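Local coordinates for protein putative methyltransferase from antibiotic biosynthesis pathway (Anabaena variabilis ATCC 29413, PDB 3EGE) that probably transfers methyl groups from S-adenosylmethionine to an acceptor, as members of the Rossmann-like methyltransferase superfamily do, at residues Q14-D19 with D186-A191; D96-I101 with R119-G124; T125-T130 with Y252-T257; L180-S185 with H244-D249. One frame throughout, in Å; residues are numbered along the deposited sequence.

Interaction 1: residues Q14-D19 with D186-A191; sequences QTRVPD and DLFAAA
R16 and D186 face each other across a single backbone bridge, their CA atoms 4.3 Å apart, where the loop before helix 20-30 meets the loop between strand 172-181 and helix 202-206; beside it L187 N donates a hydrogen bond to T15 O at 3.0 Å. An inverse gamma turn centred on L187 bends 186-191 at this point. The main side-chain link is a salt bridge: R16 NE lies 2.9 Å from D186 OD1, meeting that oxygen nearly end-on while the oxygen stays close to the guanidinium plane. Arginine suits this place because its long chain, bent at chi2 and chi3 (both -65°), curls across to D186 and brings NE to OD1. F188 CB lies over one face of the guanidinium, toward its rim and 3.5 Å from R16 NH2, and the phenyl and guanidinium planes stand 72° apart. Two waters join the segments, T15 OG1 to L187 O and R16 NH2 to D186 OD2. L187 CD1 adds an apolar touch 4.0 Å from T15 CB. Y48 also hydrogen-bonds D186 OD2, and G207 O accepts from R16 NH1. D19, at the N-cap of helix 20-30, forms a salt bridge with R21 through OD1 and accepts from S185 N through OD2. With both carboxylate oxygens engaged, D186 is fixed in rotation, and the neighbouring arginine would be expected to favour the ionised carboxylate.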
loop_
_atom_site.group_PDB
_atom_site.type_symbol
_atom_site.label_atom_id
_atom_site.label_comp_id
_atom_site.label_asym_id
_atom_site.label_seq_id
_atom_site.Cartn_x
_atom_site.Cartn_y
_atom_site.Cartn_z
ATOM N N GLN A 14 -1.355 7.042 12.567
ATOM C CA GLN A 14 -1.638 6.795 14.001
ATOM C C GLN A 14 -1.917 5.287 14.110
ATOM O O GLN A 14 -1.412 4.628 15.024
ATOM C CB GLN A 14 -2.853 7.602 14.466
ATOM C CG GLN A 14 -3.245 7.401 15.932
ATOM C CD GLN A 14 -4.664 7.875 16.220
ATOM O OE1 GLN A 14 -4.911 9.074 16.405
ATOM N NE2 GLN A 14 -5.605 6.922 16.290
ATOM N N THR A 15 -2.793 4.787 13.224
ATOM C CA THR A 15 -3.057 3.356 13.042
ATOM C C THR A 15 -2.285 2.784 11.821
ATOM O O THR A 15 -2.206 1.573 11.674
ATOM C CB THR A 15 -4.578 3.058 12.918
ATOM O OG1 THR A 15 -5.115 3.696 11.756
ATOM C CG2 THR A 15 -5.333 3.525 14.163
ATOM N N ARG A 16 -1.726 3.648 10.960
ATOM C CA ARG A 16 -0.928 3.253 9.774
ATOM C C ARG A 16 0.561 3.376 10.093
ATOM O O ARG A 16 1.325 4.071 9.423
ATOM C CB ARG A 16 -1.310 4.121 8.570
ATOM C CG ARG A 16 -2.790 4.096 8.208
ATOM C CD ARG A 16 -3.233 2.729 7.741
ATOM N NE ARG A 16 -2.579 2.329 6.498
ATOM C CZ ARG A 16 -2.908 2.768 5.281
ATOM N NH1 ARG A 16 -3.909 3.603 5.085
ATOM N NH2 ARG A 16 -2.239 2.331 4.223
ATOM N N VAL A 17 0.963 2.655 11.127
ATOM C CA VAL A 17 2.333 2.672 11.637
ATOM C C VAL A 17 3.099 1.694 10.721
ATOM O O VAL A 17 2.714 0.519 10.635
ATOM C CB VAL A 17 2.338 2.218 13.126
ATOM C CG1 VAL A 17 3.756 2.224 13.700
ATOM C CG2 VAL A 17 1.320 3.097 13.979
ATOM N N PRO A 18 4.142 2.168 9.995
ATOM C CA PRO A 18 4.829 1.261 9.042
ATOM C C PRO A 18 5.348 -0.007 9.715
ATOM O O PRO A 18 5.892 0.066 10.813
ATOM C CB PRO A 18 5.977 2.123 8.473
ATOM C CG PRO A 18 5.576 3.525 8.709
ATOM C CD PRO A 18 4.754 3.515 9.988
ATOM N N ASP A 19 5.117 -1.153 9.081
ATOM C CA ASP A 19 5.489 -2.444 9.637
ATOM C C ASP A 19 6.853 -2.830 9.107
ATOM O O ASP A 19 7.092 -2.718 7.899
ATOM C CB ASP A 19 4.435 -3.488 9.290
ATOM C CG ASP A 19 4.603 -4.749 10.096
ATOM O OD1 ASP A 19 5.514 -5.534 9.780
ATOM O OD2 ASP A 19 3.812 -4.931 11.046
ATOM N N ASP A 186 0.547 -1.787 10.495
ATOM C CA ASP A 186 0.014 -0.919 9.460
ATOM C C ASP A 186 -1.414 -1.375 9.161
ATOM O O ASP A 186 -1.632 -2.350 8.429
ATOM C CB ASP A 186 0.942 -1.022 8.234
ATOM C CG ASP A 186 0.703 0.056 7.197
ATOM O OD1 ASP A 186 -0.191 0.908 7.318
ATOM O OD2 ASP A 186 1.454 0.030 6.219
ATOM N N LEU A 187 -2.387 -0.642 9.710
ATOM C CA LEU A 187 -3.791 -1.015 9.623
ATOM C C LEU A 187 -4.472 -0.472 8.387
ATOM O O LEU A 187 -5.387 0.346 8.462
ATOM C CB LEU A 187 -4.552 -0.650 10.918
ATOM C CG LEU A 187 -4.010 -1.253 12.240
ATOM C CD1 LEU A 187 -4.925 -0.863 13.452
ATOM C CD2 LEU A 187 -3.831 -2.775 12.146
ATOM N N PHE A 188 -3.996 -0.958 7.240
ATOM C CA PHE A 188 -4.655 -0.735 5.965
ATOM C C PHE A 188 -5.881 -1.693 5.893
ATOM O O PHE A 188 -6.065 -2.564 6.755
ATOM C CB PHE A 188 -3.719 -0.822 4.752
ATOM C CG PHE A 188 -2.866 -2.039 4.688
ATOM C CD1 PHE A 188 -3.360 -3.229 4.164
ATOM C CD2 PHE A 188 -1.525 -1.984 5.099
ATOM C CE1 PHE A 188 -2.528 -4.387 4.073
ATOM C CE2 PHE A 188 -0.686 -3.120 5.011
ATOM C CZ PHE A 188 -1.194 -4.320 4.495
ATOM N N ALA A 189 -6.711 -1.482 4.879
ATOM C CA ALA A 189 -8.034 -2.120 4.726
ATOM C C ALA A 189 -8.211 -3.565 5.272
ATOM O O ALA A 189 -8.991 -3.757 6.223
ATOM C CB ALA A 189 -8.504 -1.988 3.265
ATOM N N ALA A 190 -7.478 -4.538 4.716
ATOM C CA ALA A 190 -7.589 -5.954 5.140
ATOM C C ALA A 190 -6.566 -6.416 6.207
ATOM O O ALA A 190 -6.503 -7.610 6.510
ATOM C CB ALA A 190 -7.518 -6.875 3.919
ATOM N N ALA A 191 -5.815 -5.490 6.797
ATOM C CA ALA A 191 -4.768 -5.830 7.752
ATOM C C ALA A 191 -5.304 -6.418 9.072
ATOM O O ALA A 191 -4.632 -7.281 9.652
ATOM C CB ALA A 191 -3.837 -4.627 7.995
HETATM O O HOH W 1 -6.165 2.168 10.121
HETATM O O HOH W 2 0.647 1.656 4.397
#

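Interaction 2: residues D96-I101 with R119-G124; sequences DGVISI and RIIRDG
I120, ending helix 110-120, and I121 just after it close over V98 of strand 97-101. V98 CG2 takes both contacts, 3.9 Å from I120 CG1 and 4.0 Å from I121 CD1; the I120 side chain crosses it at about a right angle. With CG1 anti to the backbone N (chi1 -152°), I121 reaches across to the start of the strand, its CD1 resting 3.9 Å from G97 CA. These branched, apolar residues belong to the beta-alpha-beta unit of strand 97-101, helix 110-120 and strand 126-131, part of the Rossmann-like methyltransferase domain, where the helix linking two parallel strands packs on their sheet. At the outer edge R122 NH1 forms a salt bridge to D96 OD1 with a weak hydrogen bond of 3.3 Å, the oxygen near the guanidinium plane but the carboxylate turned 55° from it. R122 NE is held by K93 O, and D96 OD2 accepts from V37 N, which ties the acid to strand 37-41. A water joins the segments, donating to D96 OD1 and accepting from D123 N. G124 CA makes a CA-H...O contact of 3.0 Å with D96 O, an approach open to glycine because a side chain would point at that oxygen and clash.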
loop_
_atom_site.group_PDB
_atom_site.type_symbol
_atom_site.label_atom_id
_atom_site.label_comp_id
_atom_site.label_asym_id
_atom_site.label_seq_id
_atom_site.Cartn_x
_atom_site.Cartn_y
_atom_site.Cartn_z
ATOM N N ASP A 96 18.598 6.325 -7.537
ATOM C CA ASP A 96 19.108 4.950 -7.726
ATOM C C ASP A 96 17.976 3.935 -7.775
ATOM O O ASP A 96 18.097 2.959 -8.481
ATOM C CB ASP A 96 20.073 4.584 -6.606
ATOM C CG ASP A 96 21.253 5.486 -6.580
ATOM O OD1 ASP A 96 21.954 5.498 -7.608
ATOM O OD2 ASP A 96 21.479 6.193 -5.572
ATOM N N GLY A 97 16.894 4.187 -7.027
ATOM C CA GLY A 97 15.714 3.343 -7.002
ATOM C C GLY A 97 14.422 4.136 -6.823
ATOM O O GLY A 97 14.431 5.314 -6.487
ATOM N N VAL A 98 13.304 3.464 -7.077
ATOM C CA VAL A 98 12.000 4.065 -7.023
ATOM C C VAL A 98 11.038 3.098 -6.353
ATOM O O VAL A 98 11.056 1.903 -6.651
ATOM C CB VAL A 98 11.479 4.381 -8.459
ATOM C CG1 VAL A 98 10.076 5.028 -8.414
ATOM C CG2 VAL A 98 12.467 5.278 -9.241
ATOM N N ILE A 99 10.198 3.627 -5.460
ATOM C CA ILE A 99 9.152 2.848 -4.804
ATOM C C ILE A 99 7.768 3.534 -4.868
ATOM O O ILE A 99 7.668 4.759 -4.969
ATOM C CB ILE A 99 9.512 2.509 -3.299
ATOM C CG1 ILE A 99 9.362 3.732 -2.370
ATOM C CG2 ILE A 99 10.918 1.920 -3.190
ATOM C CD1 ILE A 99 9.489 3.389 -0.935
ATOM N N SER A 100 6.719 2.721 -4.830
ATOM C CA SER A 100 5.339 3.226 -4.617
ATOM C C SER A 100 4.616 2.156 -3.798
ATOM O O SER A 100 4.351 1.043 -4.295
ATOM C CB SER A 100 4.593 3.575 -5.901
ATOM O OG SER A 100 3.488 4.395 -5.575
ATOM N N ILE A 101 4.367 2.491 -2.533
ATOM C CA ILE A 101 3.791 1.575 -1.552
ATOM C C ILE A 101 2.292 1.846 -1.386
ATOM O O ILE A 101 1.901 2.841 -0.783
ATOM C CB ILE A 101 4.560 1.674 -0.196
ATOM C CG1 ILE A 101 6.105 1.568 -0.431
ATOM C CG2 ILE A 101 3.967 0.672 0.836
ATOM C CD1 ILE A 101 6.621 0.364 -1.411
ATOM N N ARG A 119 12.311 7.361 -16.149
ATOM C CA ARG A 119 13.091 8.561 -16.511
ATOM C C ARG A 119 14.056 8.995 -15.399
ATOM O O ARG A 119 15.202 9.388 -15.682
ATOM C CB ARG A 119 12.137 9.715 -16.859
ATOM C CG ARG A 119 12.802 11.025 -17.284
ATOM C CD ARG A 119 11.812 12.151 -17.511
ATOM N NE ARG A 119 11.097 12.528 -16.286
ATOM C CZ ARG A 119 11.593 13.270 -15.300
ATOM N NH1 ARG A 119 12.851 13.682 -15.299
ATOM N NH2 ARG A 119 10.827 13.534 -14.266
ATOM N N ILE A 120 13.587 8.912 -14.154
ATOM C CA ILE A 120 14.364 9.349 -12.986
ATOM C C ILE A 120 15.374 8.340 -12.461
ATOM O O ILE A 120 16.340 8.736 -11.785
ATOM C CB ILE A 120 13.441 9.877 -11.813
ATOM C CG1 ILE A 120 12.649 8.740 -11.108
ATOM C CG2 ILE A 120 12.553 10.996 -12.349
ATOM C CD1 ILE A 120 11.889 9.165 -9.835
ATOM N N ILE A 121 15.176 7.064 -12.801
ATOM C CA ILE A 121 15.993 5.981 -12.247
ATOM C C ILE A 121 17.346 5.757 -12.971
ATOM O O ILE A 121 17.434 5.870 -14.196
ATOM C CB ILE A 121 15.158 4.662 -12.124
ATOM C CG1 ILE A 121 15.699 3.764 -10.977
ATOM C CG2 ILE A 121 15.057 3.936 -13.488
ATOM C CD1 ILE A 121 14.853 2.477 -10.683
ATOM N N ARG A 122 18.378 5.431 -12.184
ATOM C CA ARG A 122 19.711 5.076 -12.681
ATOM C C ARG A 122 19.808 3.534 -12.845
ATOM O O ARG A 122 19.114 3.003 -13.723
ATOM C CB ARG A 122 20.779 5.615 -11.750
ATOM C CG ARG A 122 20.881 7.102 -11.695
ATOM C CD ARG A 122 21.688 7.426 -10.461
ATOM N NE ARG A 122 21.664 8.836 -10.223
ATOM C CZ ARG A 122 21.587 9.435 -9.028
ATOM N NH1 ARG A 122 21.524 8.769 -7.866
ATOM N NH2 ARG A 122 21.568 10.761 -9.019
ATOM N N ASP A 123 20.608 2.821 -12.028
ATOM C CA ASP A 123 20.820 1.354 -12.188
ATOM C C ASP A 123 19.956 0.449 -11.340
ATOM O O ASP A 123 19.983 -0.768 -11.555
ATOM C CB ASP A 123 22.276 0.966 -11.855
ATOM C CG ASP A 123 23.288 1.678 -12.697
ATOM O OD1 ASP A 123 22.992 2.058 -13.847
ATOM O OD2 ASP A 123 24.401 1.843 -12.181
ATOM N N GLY A 124 19.228 1.000 -10.371
ATOM C CA GLY A 124 18.436 0.176 -9.465
ATOM C C GLY A 124 17.100 -0.294 -10.002
ATOM O O GLY A 124 16.852 -0.301 -11.218
HETATM O O HOH W 3 22.181 3.577 -9.545
#

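Interaction 3: residues T125-T130 with Y252-T257; sequences TIVLLT and YRFIYT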
loop_
_atom_site.group_PDB
_atom_site.type_symbol
_atom_site.label_atom_id
_atom_site.label_comp_id
_atom_site.label_asym_id
_atom_site.label_seq_id
_atom_site.Cartn_x
_atom_site.Cartn_y
_atom_site.Cartn_z
ATOM N N THR A 125 16.228 -0.638 -9.054
ATOM C CA THR A 125 14.961 -1.262 -9.336
ATOM C C THR A 125 13.758 -0.434 -8.863
ATOM O O THR A 125 13.857 0.402 -7.945
ATOM C CB THR A 125 14.919 -2.709 -8.720
ATOM O OG1 THR A 125 14.721 -2.640 -7.316
ATOM C CG2 THR A 125 16.225 -3.504 -9.020
ATOM N N ILE A 126 12.644 -0.669 -9.560
ATOM C CA ILE A 126 11.350 -0.095 -9.273
ATOM C C ILE A 126 10.646 -1.192 -8.446
ATOM O O ILE A 126 10.597 -2.343 -8.882
ATOM C CB ILE A 126 10.584 0.274 -10.572
ATOM C CG1 ILE A 126 11.353 1.366 -11.361
ATOM C CG2 ILE A 126 9.192 0.767 -10.236
ATOM C CD1 ILE A 126 10.727 1.740 -12.716
ATOM N N VAL A 127 10.207 -0.845 -7.237
ATOM C CA VAL A 127 9.516 -1.753 -6.326
ATOM C C VAL A 127 8.118 -1.165 -6.028
ATOM O O VAL A 127 8.006 -0.131 -5.396
ATOM C CB VAL A 127 10.314 -1.933 -4.993
ATOM C CG1 VAL A 127 9.579 -2.922 -4.022
ATOM C CG2 VAL A 127 11.753 -2.394 -5.278
ATOM N N LEU A 128 7.065 -1.840 -6.489
ATOM C CA LEU A 128 5.677 -1.407 -6.268
ATOM C C LEU A 128 4.962 -2.400 -5.347
ATOM O O LEU A 128 4.953 -3.565 -5.654
ATOM C CB LEU A 128 4.926 -1.331 -7.617
ATOM C CG LEU A 128 5.587 -0.520 -8.756
ATOM C CD1 LEU A 128 4.708 -0.533 -10.036
ATOM C CD2 LEU A 128 5.891 0.910 -8.334
ATOM N N LEU A 129 4.426 -1.946 -4.208
ATOM C CA LEU A 129 3.548 -2.778 -3.369
ATOM C C LEU A 129 2.165 -2.359 -3.847
ATOM O O LEU A 129 1.757 -1.204 -3.676
ATOM C CB LEU A 129 3.680 -2.575 -1.858
ATOM C CG LEU A 129 2.747 -3.472 -0.997
ATOM C CD1 LEU A 129 2.906 -4.983 -1.309
ATOM C CD2 LEU A 129 2.918 -3.232 0.506
ATOM N N THR A 130 1.476 -3.318 -4.469
ATOM C CA THR A 130 0.174 -3.118 -5.088
ATOM C C THR A 130 -0.718 -4.319 -4.765
ATOM O O THR A 130 -0.416 -5.103 -3.872
ATOM C CB THR A 130 0.356 -2.874 -6.626
ATOM O OG1 THR A 130 -0.891 -2.539 -7.242
ATOM C CG2 THR A 130 1.002 -4.088 -7.320
ATOM N N TYR A 252 -2.357 -8.946 -2.123
ATOM C CA TYR A 252 -1.266 -7.964 -2.104
ATOM C C TYR A 252 -0.058 -8.579 -2.802
ATOM O O TYR A 252 0.298 -9.753 -2.554
ATOM C CB TYR A 252 -0.924 -7.490 -0.698
ATOM C CG TYR A 252 -2.035 -6.685 -0.069
ATOM C CD1 TYR A 252 -3.082 -7.332 0.639
ATOM C CD2 TYR A 252 -2.070 -5.301 -0.195
ATOM C CE1 TYR A 252 -4.139 -6.603 1.240
ATOM C CE2 TYR A 252 -3.117 -4.524 0.407
ATOM C CZ TYR A 252 -4.161 -5.192 1.127
ATOM O OH TYR A 252 -5.217 -4.500 1.718
ATOM N N ARG A 253 0.552 -7.767 -3.672
ATOM C CA ARG A 253 1.644 -8.193 -4.538
ATOM C C ARG A 253 2.727 -7.122 -4.709
ATOM O O ARG A 253 2.422 -5.935 -4.877
ATOM C CB ARG A 253 1.082 -8.453 -5.947
ATOM C CG ARG A 253 0.077 -9.575 -6.092
ATOM C CD ARG A 253 0.770 -10.946 -6.051
ATOM N NE ARG A 253 -0.186 -12.032 -6.163
ATOM C CZ ARG A 253 -1.006 -12.472 -5.201
ATOM N NH1 ARG A 253 -1.023 -11.936 -4.006
ATOM N NH2 ARG A 253 -1.836 -13.469 -5.448
ATOM N N PHE A 254 3.988 -7.561 -4.678
ATOM C CA PHE A 254 5.109 -6.703 -5.061
ATOM C C PHE A 254 5.324 -6.932 -6.556
ATOM O O PHE A 254 5.460 -8.082 -6.978
ATOM C CB PHE A 254 6.404 -7.016 -4.309
ATOM C CG PHE A 254 6.442 -6.472 -2.920
ATOM C CD1 PHE A 254 6.665 -5.121 -2.707
ATOM C CD2 PHE A 254 6.275 -7.311 -1.810
ATOM C CE1 PHE A 254 6.725 -4.591 -1.396
ATOM C CE2 PHE A 254 6.310 -6.787 -0.485
ATOM C CZ PHE A 254 6.546 -5.427 -0.284
ATOM N N ILE A 255 5.243 -5.854 -7.341
ATOM C CA ILE A 255 5.629 -5.845 -8.755
ATOM C C ILE A 255 6.985 -5.113 -8.733
ATOM O O ILE A 255 7.103 -4.042 -8.114
ATOM C CB ILE A 255 4.702 -5.023 -9.675
ATOM C CG1 ILE A 255 3.321 -5.623 -9.825
ATOM C CG2 ILE A 255 5.261 -4.984 -11.086
ATOM C CD1 ILE A 255 2.462 -4.709 -10.724
ATOM N N TYR A 256 7.980 -5.690 -9.413
ATOM C CA TYR A 256 9.315 -5.124 -9.451
ATOM C C TYR A 256 10.116 -5.487 -10.694
ATOM O O TYR A 256 9.956 -6.573 -11.260
ATOM C CB TYR A 256 10.112 -5.526 -8.196
ATOM C CG TYR A 256 10.265 -7.019 -8.032
ATOM C CD1 TYR A 256 9.260 -7.776 -7.424
ATOM C CD2 TYR A 256 11.415 -7.691 -8.485
ATOM C CE1 TYR A 256 9.383 -9.166 -7.264
ATOM C CE2 TYR A 256 11.545 -9.093 -8.331
ATOM C CZ TYR A 256 10.520 -9.820 -7.722
ATOM O OH TYR A 256 10.609 -11.192 -7.576
ATOM N N THR A 257 10.978 -4.552 -11.090
ATOM C CA THR A 257 11.890 -4.749 -12.200
ATOM C C THR A 257 13.099 -5.599 -11.781
ATOM O O THR A 257 13.509 -5.630 -10.612
ATOM C CB THR A 257 12.400 -3.434 -12.777
ATOM O OG1 THR A 257 12.882 -2.617 -11.707
ATOM C CG2 THR A 257 11.297 -2.710 -13.521
#
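L129 and F254 interlock between antiparallel neighbours of the mixed sheet, where strand 126-131, the last of its parallel strands, meets 252-258 in the Rossmann-like methyltransferase fold. The axes of 126-130 and 252-257 pass 4.6 Å apart. The chief bump is L129 CD1, 3.7 Å from the centroid of the F254 ring and 8° off its normal, a CH-pi contact. L129 CG lies anti to the backbone N (chi1 -180°), which lets CD1 reach over the ring while CB touches CE1. V127 CG1 fills in beside F254 CD1, so a flat ring is wedged among branched aliphatics; A25 and L29 of helix 20-30 also contact it. On the face bearing L128, T130, R253 and I255, T130 CG2 nestles 3.7 Å from I255 CG1, while T130 OG1 hydrogen-bonds Q161 OE1. A small beta-branched threonine fits there, offering a methyl and a hydroxyl to its two neighbours. Backbone bonds hold the strands in register, L128 N to I255 O being 2.7 Å. At the far end a side chain replaces one main-chain acceptor: T257 N still donates to I126 O, while T257 OG1 accepts from I126 N at 2.9 Å, with an N-H...O angle of 174°.

Interaction 4: residues L180-S185 with H244-D249; sequences LPHDLS and HLQEID
L180 and I248 form an antiparallel hydrogen-bonded pair, in which L180 N donates to I248 O at 2.9 Å and I248 N to L180 O at 3.2 Å; P181 and E247 follow as a non-hydrogen-bonded pair with their CA atoms 4.5 Å apart. Proline suits that place because the missing N-H is not needed there. Beyond it the pairing fades to a weak bond from H182 N to Q246 O. H182 has its CG between the backbone N and the carbonyl carbon (chi1 71°), which sets the imidazole beside Q246. The two side chains run alongside, pointing the same way, with ring and amide planes 84° apart; Q246 OE1, which takes a weak hydrogen bond from R194 NH1, lies 3.7 Å from H182 CD2, and Q246 O lies at the ring's edge. E247 CB sits 3.3 Å from L180 O; E247 as a whole is exposed, as suits an acid, though its side chain touches L179. L180 CB comes within 3.8 Å of I248 O, its buried isobutyl group also touching I250. R194 gives H182 a further neighbour and hydrogen-bonds L245 O, and W193 NE1 donates to P181 O. Strand 247-248 lies at one edge of the sheet, next to 172-181, while P181 and L184 rest on R21 of helix 20-30.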
loop_
_atom_site.group_PDB
_atom_site.type_symbol
_atom_site.label_atom_id
_atom_site.label_comp_id
_atom_site.label_asym_id
_atom_site.label_seq_id
_atom_site.Cartn_x
_atom_site.Cartn_y
_atom_site.Cartn_z
ATOM N N LEU A 180 -0.209 -11.498 4.134
ATOM C CA LEU A 180 -0.340 -10.627 5.299
ATOM C C LEU A 180 -0.203 -11.386 6.619
ATOM O O LEU A 180 -0.975 -12.319 6.853
ATOM C CB LEU A 180 -1.697 -9.932 5.302
ATOM C CG LEU A 180 -2.096 -9.034 4.127
ATOM C CD1 LEU A 180 -3.467 -8.351 4.468
ATOM C CD2 LEU A 180 -1.010 -8.014 3.793
ATOM N N PRO A 181 0.765 -10.997 7.488
ATOM C CA PRO A 181 0.788 -11.586 8.835
ATOM C C PRO A 181 -0.453 -11.156 9.609
ATOM O O PRO A 181 -1.099 -10.186 9.243
ATOM C CB PRO A 181 2.033 -10.981 9.479
ATOM C CG PRO A 181 2.829 -10.366 8.348
ATOM C CD PRO A 181 1.884 -10.056 7.273
ATOM N N HIS A 182 -0.774 -11.880 10.670
ATOM C CA HIS A 182 -1.953 -11.581 11.485
ATOM C C HIS A 182 -1.789 -10.368 12.404
ATOM O O HIS A 182 -2.797 -9.856 12.870
ATOM C CB HIS A 182 -2.335 -12.795 12.336
ATOM C CG HIS A 182 -1.379 -13.070 13.459
ATOM N ND1 HIS A 182 -1.595 -12.618 14.743
ATOM C CD2 HIS A 182 -0.183 -13.702 13.475
ATOM C CE1 HIS A 182 -0.583 -12.986 15.507
ATOM N NE2 HIS A 182 0.291 -13.637 14.759
ATOM N N ASP A 183 -0.545 -9.912 12.642
ATOM C CA ASP A 183 -0.227 -8.820 13.593
ATOM C C ASP A 183 0.482 -7.600 12.982
ATOM O O ASP A 183 1.358 -6.986 13.616
ATOM C CB ASP A 183 0.538 -9.384 14.809
ATOM C CG ASP A 183 1.783 -10.164 14.430
ATOM O OD1 ASP A 183 2.024 -10.316 13.218
ATOM O OD2 ASP A 183 2.499 -10.661 15.342
ATOM N N LEU A 184 0.073 -7.226 11.765
ATOM C CA LEU A 184 0.614 -6.027 11.099
ATOM C C LEU A 184 0.276 -4.748 11.885
ATOM O O LEU A 184 -0.859 -4.560 12.338
ATOM C CB LEU A 184 0.082 -5.853 9.669
ATOM C CG LEU A 184 0.611 -6.736 8.556
ATOM C CD1 LEU A 184 -0.266 -6.567 7.317
ATOM C CD2 LEU A 184 2.085 -6.401 8.234
ATOM N N SER A 185 1.286 -3.897 12.040
ATOM C CA SER A 185 1.150 -2.592 12.707
ATOM C C SER A 185 0.434 -1.572 11.803
ATOM O O SER A 185 -0.184 -0.631 12.283
ATOM C CB SER A 185 2.540 -2.059 13.091
ATOM O OG SER A 185 3.333 -1.835 11.936
ATOM N N HIS A 244 -6.798 -19.678 13.201
ATOM C CA HIS A 244 -5.684 -20.627 13.205
ATOM C C HIS A 244 -4.608 -20.310 12.174
ATOM O O HIS A 244 -3.525 -20.878 12.260
ATOM C CB HIS A 244 -6.172 -22.073 13.009
ATOM C CG HIS A 244 -7.336 -22.439 13.878
ATOM N ND1 HIS A 244 -7.312 -22.323 15.253
ATOM C CD2 HIS A 244 -8.562 -22.915 13.563
ATOM C CE1 HIS A 244 -8.475 -22.708 15.746
ATOM N NE2 HIS A 244 -9.251 -23.075 14.740
ATOM N N LEU A 245 -4.890 -19.433 11.210
ATOM C CA LEU A 245 -3.913 -19.050 10.176
ATOM C C LEU A 245 -2.939 -18.003 10.676
ATOM O O LEU A 245 -3.360 -17.023 11.264
ATOM C CB LEU A 245 -4.625 -18.462 8.959
ATOM C CG LEU A 245 -5.602 -19.331 8.186
ATOM C CD1 LEU A 245 -6.189 -18.499 7.044
ATOM C CD2 LEU A 245 -4.930 -20.602 7.664
ATOM N N GLN A 246 -1.645 -18.195 10.438
ATOM C CA GLN A 246 -0.635 -17.172 10.800
ATOM C C GLN A 246 -0.524 -16.083 9.727
ATOM O O GLN A 246 -0.097 -14.965 10.039
ATOM C CB GLN A 246 0.729 -17.798 11.155
ATOM C CG GLN A 246 0.663 -18.858 12.287
ATOM C CD GLN A 246 -0.209 -18.460 13.518
ATOM O OE1 GLN A 246 -0.110 -17.346 14.050
ATOM N NE2 GLN A 246 -1.047 -19.397 13.973
ATOM N N GLU A 247 -0.885 -16.424 8.483
ATOM C CA GLU A 247 -0.941 -15.472 7.371
ATOM C C GLU A 247 -1.964 -15.856 6.309
ATOM O O GLU A 247 -2.341 -17.021 6.189
ATOM C CB GLU A 247 0.433 -15.270 6.737
ATOM C CG GLU A 247 1.039 -16.501 6.097
ATOM C CD GLU A 247 2.502 -16.316 5.700
ATOM O OE1 GLU A 247 3.058 -15.177 5.796
ATOM O OE2 GLU A 247 3.092 -17.344 5.294
ATOM N N ILE A 248 -2.372 -14.863 5.527
ATOM C CA ILE A 248 -3.407 -15.019 4.499
ATOM C C ILE A 248 -3.101 -14.189 3.240
ATOM O O ILE A 248 -2.467 -13.140 3.330
ATOM C CB ILE A 248 -4.804 -14.605 5.078
ATOM C CG1 ILE A 248 -5.941 -15.229 4.267
ATOM C CG2 ILE A 248 -4.946 -13.082 5.185
ATOM C CD1 ILE A 248 -7.328 -15.023 4.881
ATOM N N ASP A 249 -3.563 -14.673 2.086
ATOM C CA ASP A 249 -3.393 -13.970 0.830
ATOM C C ASP A 249 -4.652 -13.182 0.513
ATOM O O ASP A 249 -5.666 -13.763 0.177
ATOM C CB ASP A 249 -3.075 -14.917 -0.342
ATOM C CG ASP A 249 -2.689 -14.154 -1.630
ATOM O OD1 ASP A 249 -2.631 -12.909 -1.649
ATOM O OD2 ASP A 249 -2.434 -14.798 -2.636
#

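Interaction 3 is the buried one, a broad apolar and backbone-bonded join between two sheet strands; interactions 1, 2 and 4 are partly buried and mix in charge, water or exposed polar groups. Interactions 2, 3 and 4 all reach the same sheet: strands 97-101 and 126-131 are neighbours, linked by V98 O to V127 N, while 4 pairs one of its two edge strands, 247-248, with 172-181. Interaction 1 stands apart from strand pairing, joining two loops by a salt bridge and waters, yet it touches 4 through V17 O and S185 OG and 3 through F188 and Y252. Salt bridges across the segments occur in 1 and 2, where the chain is irregular.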